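Local coordinates for protein mandelate racemase/muconate lactonizing enzyme/Enolase superfamily (Rhodobacter sphaeroides, PDB 2HZG) that belongs to the mandelate racemase/muconate lactonizing enzyme branch of the enolase superfamily, pairing an N-terminal capping domain with a C-terminal barrel, and carries bound sodium, at residues P121-R135 / E351-G363. Numbering follows the deposited sequence.
Sequences PAWALLGYSASHGKR and EGLIRAPEAPGLG
Between Ala-122 and Gly-361 at one end and Arg-135 and Glu-351 at the other, two segments run antiparallel, held largely through backbone carbonyls; this is a mainly loop-to-loop seam in which short helix 122-125 forms one end and segment 121-135 leads into the barrel's first strand, 135-141. The pattern illustrates how segments with little regular strand can still be joined, three side chains of one and Arg-355 of the other supplying donors that a sheet would draw from its backbone. Only at Lys-134 and Ile-354 does a true antiparallel hydrogen-bonded pair appear, with Lys-134 N to Ile-354 O at 2.7 Å and the return bond from Ile-354 N to Lys-134 O at 2.9 Å.

At the helical end Ala-122 N bonds Gly-361 O at 2.9 Å; between these two backbone links, and beyond at Arg-135, side chains reach across. The indole of Trp-123 points its NE1 at Pro-357 O, 2.9 Å away and near the ring plane, though the donor stands above the carbonyl plane; CD1 rests on Ala-356 CB, while Pro-121 CG and Ser-131 CB lie over opposite ring faces. Ser-131 OG, turned anti to its own N (chi1 176°), meets a lone pair of Ala-356 O at 2.7 Å, and one water joins that hydroxyl to His-132 O and Ala-356 N. Arg-355 lays its guanidinium over the Gly-133 backbone, gives NH1 to Ser-131 O (2.9 Å) and turns NH2 to a salt bridge with Asp-349. At the exposed end, Arg-135 folds back through bends at chi2 and chi3; NH1 bonds Glu-351 O at 2.9 Å, and Leu-353 CD2 lies over one guanidinium face, displaced toward its rim, 3.5 Å from Arg-135 CZ.

Beyond the seam, Ile-354 and Ala-356 pack on helix 309-316, Ile-354 also touches strand 327-331, Lys-134 NZ bonds the carbonyls of Phe-319 and Asp-325, and Leu-125 leans on helix 99-118.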
# COMPACT_ATOMS: atom_id res chain seq x y z
N PRO A 121 -6.40 -29.26 -10.45
CA PRO A 121 -6.03 -27.89 -10.82
C PRO A 121 -6.51 -26.91 -9.76
O PRO A 121 -7.53 -27.14 -9.09
CB PRO A 121 -6.74 -27.66 -12.16
CG PRO A 121 -7.80 -28.68 -12.26
CD PRO A 121 -7.39 -29.85 -11.37
N ALA A 122 -5.77 -25.83 -9.60
CA ALA A 122 -6.06 -24.81 -8.62
C ALA A 122 -7.47 -24.27 -8.81
O ALA A 122 -8.17 -24.04 -7.83
CB ALA A 122 -5.01 -23.67 -8.69
N TRP A 123 -7.91 -24.09 -10.06
CA TRP A 123 -9.27 -23.57 -10.33
C TRP A 123 -10.37 -24.49 -9.79
O TRP A 123 -11.44 -24.02 -9.43
CB TRP A 123 -9.56 -23.29 -11.80
CG TRP A 123 -9.25 -24.43 -12.77
CD1 TRP A 123 -8.10 -24.60 -13.50
CD2 TRP A 123 -10.12 -25.53 -13.13
NE1 TRP A 123 -8.20 -25.74 -14.28
CE2 TRP A 123 -9.42 -26.32 -14.07
CE3 TRP A 123 -11.42 -25.91 -12.75
CZ2 TRP A 123 -9.98 -27.48 -14.63
CZ3 TRP A 123 -11.95 -27.08 -13.29
CH2 TRP A 123 -11.24 -27.84 -14.23
N ALA A 124 -10.11 -25.80 -9.80
CA ALA A 124 -11.05 -26.76 -9.23
C ALA A 124 -11.09 -26.58 -7.73
O ALA A 124 -12.15 -26.56 -7.14
CB ALA A 124 -10.67 -28.20 -9.60
N LEU A 125 -9.92 -26.40 -7.11
CA LEU A 125 -9.84 -26.13 -5.68
C LEU A 125 -10.50 -24.80 -5.31
O LEU A 125 -11.05 -24.68 -4.22
CB LEU A 125 -8.41 -26.21 -5.18
CG LEU A 125 -7.68 -27.57 -5.22
CD1 LEU A 125 -6.23 -27.41 -4.75
CD2 LEU A 125 -8.40 -28.64 -4.39
N LEU A 126 -10.45 -23.82 -6.22
CA LEU A 126 -11.11 -22.53 -6.05
C LEU A 126 -12.62 -22.61 -6.18
O LEU A 126 -13.32 -21.66 -5.82
CB LEU A 126 -10.61 -21.51 -7.08
CG LEU A 126 -9.35 -20.70 -6.82
CD1 LEU A 126 -9.22 -19.71 -8.00
CD2 LEU A 126 -9.39 -19.95 -5.46
N GLY A 127 -13.12 -23.71 -6.72
CA GLY A 127 -14.55 -23.92 -6.74
C GLY A 127 -15.14 -23.87 -8.12
O GLY A 127 -16.36 -23.96 -8.26
N TYR A 128 -14.31 -23.76 -9.14
CA TYR A 128 -14.85 -23.78 -10.50
C TYR A 128 -15.02 -25.22 -10.99
O TYR A 128 -14.25 -26.10 -10.61
CB TYR A 128 -13.97 -22.97 -11.46
CG TYR A 128 -14.08 -21.46 -11.30
CD1 TYR A 128 -15.33 -20.81 -11.36
CD2 TYR A 128 -12.93 -20.67 -11.13
CE1 TYR A 128 -15.43 -19.43 -11.23
CE2 TYR A 128 -13.03 -19.27 -10.99
CZ TYR A 128 -14.28 -18.66 -11.06
OH TYR A 128 -14.37 -17.29 -10.92
N SER A 129 -16.03 -25.46 -11.81
CA SER A 129 -16.30 -26.80 -12.32
C SER A 129 -15.59 -27.07 -13.64
O SER A 129 -15.43 -28.22 -14.06
CB SER A 129 -17.82 -27.05 -12.48
OG SER A 129 -18.36 -26.31 -13.56
N ALA A 130 -15.14 -25.99 -14.29
CA ALA A 130 -14.50 -26.08 -15.60
C ALA A 130 -13.50 -24.94 -15.77
O ALA A 130 -13.61 -23.91 -15.09
CB ALA A 130 -15.56 -26.05 -16.71
N SER A 131 -12.51 -25.14 -16.65
CA SER A 131 -11.61 -24.10 -17.10
C SER A 131 -11.87 -23.80 -18.58
O SER A 131 -11.56 -24.60 -19.47
CB SER A 131 -10.16 -24.50 -16.89
OG SER A 131 -9.27 -23.54 -17.41
N HIS A 132 -12.47 -22.64 -18.83
CA HIS A 132 -12.92 -22.26 -20.16
C HIS A 132 -11.85 -21.53 -20.96
O HIS A 132 -10.99 -20.84 -20.39
CB HIS A 132 -14.18 -21.38 -20.03
CG HIS A 132 -15.33 -22.09 -19.40
ND1 HIS A 132 -16.03 -23.10 -20.03
CD2 HIS A 132 -15.93 -21.92 -18.19
CE1 HIS A 132 -16.99 -23.53 -19.24
NE2 HIS A 132 -16.96 -22.83 -18.12
N GLY A 133 -11.93 -21.68 -22.28
CA GLY A 133 -11.00 -21.03 -23.19
C GLY A 133 -11.10 -19.52 -23.17
O GLY A 133 -12.20 -18.94 -23.14
N LYS A 134 -9.94 -18.89 -23.12
CA LYS A 134 -9.85 -17.43 -23.17
C LYS A 134 -9.13 -17.02 -24.43
O LYS A 134 -8.18 -17.68 -24.86
CB LYS A 134 -9.09 -16.88 -21.96
CG LYS A 134 -9.53 -17.46 -20.61
CD LYS A 134 -10.90 -16.93 -20.22
CE LYS A 134 -11.31 -17.47 -18.86
NZ LYS A 134 -12.75 -17.26 -18.68
N ARG A 135 -9.58 -15.92 -25.01
CA ARG A 135 -8.99 -15.39 -26.23
C ARG A 135 -7.90 -14.37 -25.84
O ARG A 135 -8.21 -13.29 -25.32
CB ARG A 135 -10.11 -14.76 -27.08
CG ARG A 135 -9.62 -14.06 -28.35
CD ARG A 135 -9.20 -15.06 -29.43
NE ARG A 135 -10.28 -15.99 -29.77
CZ ARG A 135 -10.14 -17.05 -30.57
NH1 ARG A 135 -8.96 -17.33 -31.12
NH2 ARG A 135 -11.18 -17.82 -30.81
N GLU A 351 -8.47 -23.80 -31.61
CA GLU A 351 -9.27 -22.61 -31.82
C GLU A 351 -8.54 -21.32 -31.43
O GLU A 351 -9.08 -20.22 -31.59
CB GLU A 351 -10.59 -22.76 -31.05
CG GLU A 351 -11.58 -23.80 -31.66
CD GLU A 351 -11.16 -25.28 -31.47
OE1 GLU A 351 -10.78 -25.69 -30.34
OE2 GLU A 351 -11.21 -26.05 -32.47
N GLY A 352 -7.31 -21.45 -30.95
CA GLY A 352 -6.49 -20.29 -30.54
C GLY A 352 -6.74 -19.81 -29.12
O GLY A 352 -6.29 -18.72 -28.74
N LEU A 353 -7.48 -20.60 -28.35
CA LEU A 353 -7.83 -20.23 -26.98
C LEU A 353 -6.84 -20.83 -25.98
O LEU A 353 -6.32 -21.96 -26.16
CB LEU A 353 -9.25 -20.70 -26.66
CG LEU A 353 -10.40 -20.19 -27.53
CD1 LEU A 353 -11.70 -20.78 -27.03
CD2 LEU A 353 -10.47 -18.67 -27.53
N ILE A 354 -6.58 -20.09 -24.91
CA ILE A 354 -5.76 -20.61 -23.82
C ILE A 354 -6.58 -20.69 -22.54
O ILE A 354 -7.64 -20.09 -22.42
CB ILE A 354 -4.46 -19.77 -23.58
CG1 ILE A 354 -4.80 -18.31 -23.20
CG2 ILE A 354 -3.47 -19.90 -24.79
CD1 ILE A 354 -3.58 -17.56 -22.56
N ARG A 355 -6.08 -21.40 -21.55
CA ARG A 355 -6.88 -21.58 -20.34
C ARG A 355 -6.01 -21.86 -19.15
O ARG A 355 -4.84 -22.26 -19.30
CB ARG A 355 -7.95 -22.67 -20.55
CG ARG A 355 -7.44 -24.11 -20.63
CD ARG A 355 -8.53 -25.02 -21.15
NE ARG A 355 -8.84 -24.69 -22.54
CZ ARG A 355 -10.06 -24.68 -23.07
NH1 ARG A 355 -11.11 -25.00 -22.32
NH2 ARG A 355 -10.22 -24.36 -24.36
N ALA A 356 -6.56 -21.60 -17.97
CA ALA A 356 -5.98 -22.04 -16.72
C ALA A 356 -5.76 -23.55 -16.87
O ALA A 356 -6.72 -24.30 -17.18
CB ALA A 356 -6.92 -21.73 -15.56
N PRO A 357 -4.50 -24.00 -16.74
CA PRO A 357 -4.18 -25.40 -17.03
C PRO A 357 -5.09 -26.43 -16.37
O PRO A 357 -5.49 -26.29 -15.21
CB PRO A 357 -2.73 -25.53 -16.54
CG PRO A 357 -2.17 -24.15 -16.77
CD PRO A 357 -3.29 -23.24 -16.37
N GLU A 358 -5.41 -27.47 -17.13
CA GLU A 358 -6.18 -28.58 -16.59
C GLU A 358 -5.31 -29.42 -15.63
O GLU A 358 -5.81 -30.05 -14.68
CB GLU A 358 -6.89 -29.35 -17.74
CG GLU A 358 -8.40 -28.94 -17.85
CD GLU A 358 -8.91 -28.64 -19.26
OE1 GLU A 358 -10.06 -28.14 -19.38
OE2 GLU A 358 -8.20 -28.89 -20.27
N ALA A 359 -4.00 -29.33 -15.79
CA ALA A 359 -3.04 -30.01 -14.93
C ALA A 359 -3.07 -29.53 -13.44
O ALA A 359 -3.62 -28.47 -13.14
CB ALA A 359 -1.67 -29.86 -15.52
N PRO A 360 -2.50 -30.34 -12.52
CA PRO A 360 -2.56 -30.08 -11.07
C PRO A 360 -1.91 -28.77 -10.61
O PRO A 360 -0.89 -28.35 -11.16
CB PRO A 360 -1.78 -31.27 -10.47
CG PRO A 360 -1.94 -32.37 -11.49
CD PRO A 360 -1.78 -31.61 -12.80
N GLY A 361 -2.49 -28.17 -9.56
CA GLY A 361 -2.03 -26.88 -9.06
C GLY A 361 -2.12 -25.82 -10.14
O GLY A 361 -3.11 -25.71 -10.85
N LEU A 362 -1.05 -25.05 -10.27
CA LEU A 362 -0.95 -24.05 -11.33
C LEU A 362 -0.60 -24.67 -12.69
O LEU A 362 -0.59 -23.97 -13.70
CB LEU A 362 0.05 -22.94 -10.93
CG LEU A 362 -0.39 -22.11 -9.70
CD1 LEU A 362 0.67 -21.07 -9.26
CD2 LEU A 362 -1.74 -21.41 -9.95
N GLY A 363 -0.30 -25.97 -12.69
CA GLY A 363 -0.24 -26.75 -13.94
C GLY A 363 1.02 -26.56 -14.76
O GLY A 363 1.06 -26.98 -15.93
O HOH W 1 -9.58 -20.80 -18.08
O HOH W 2 -12.41 -27.79 -17.92
O HOH W 3 -6.37 -16.48 -30.54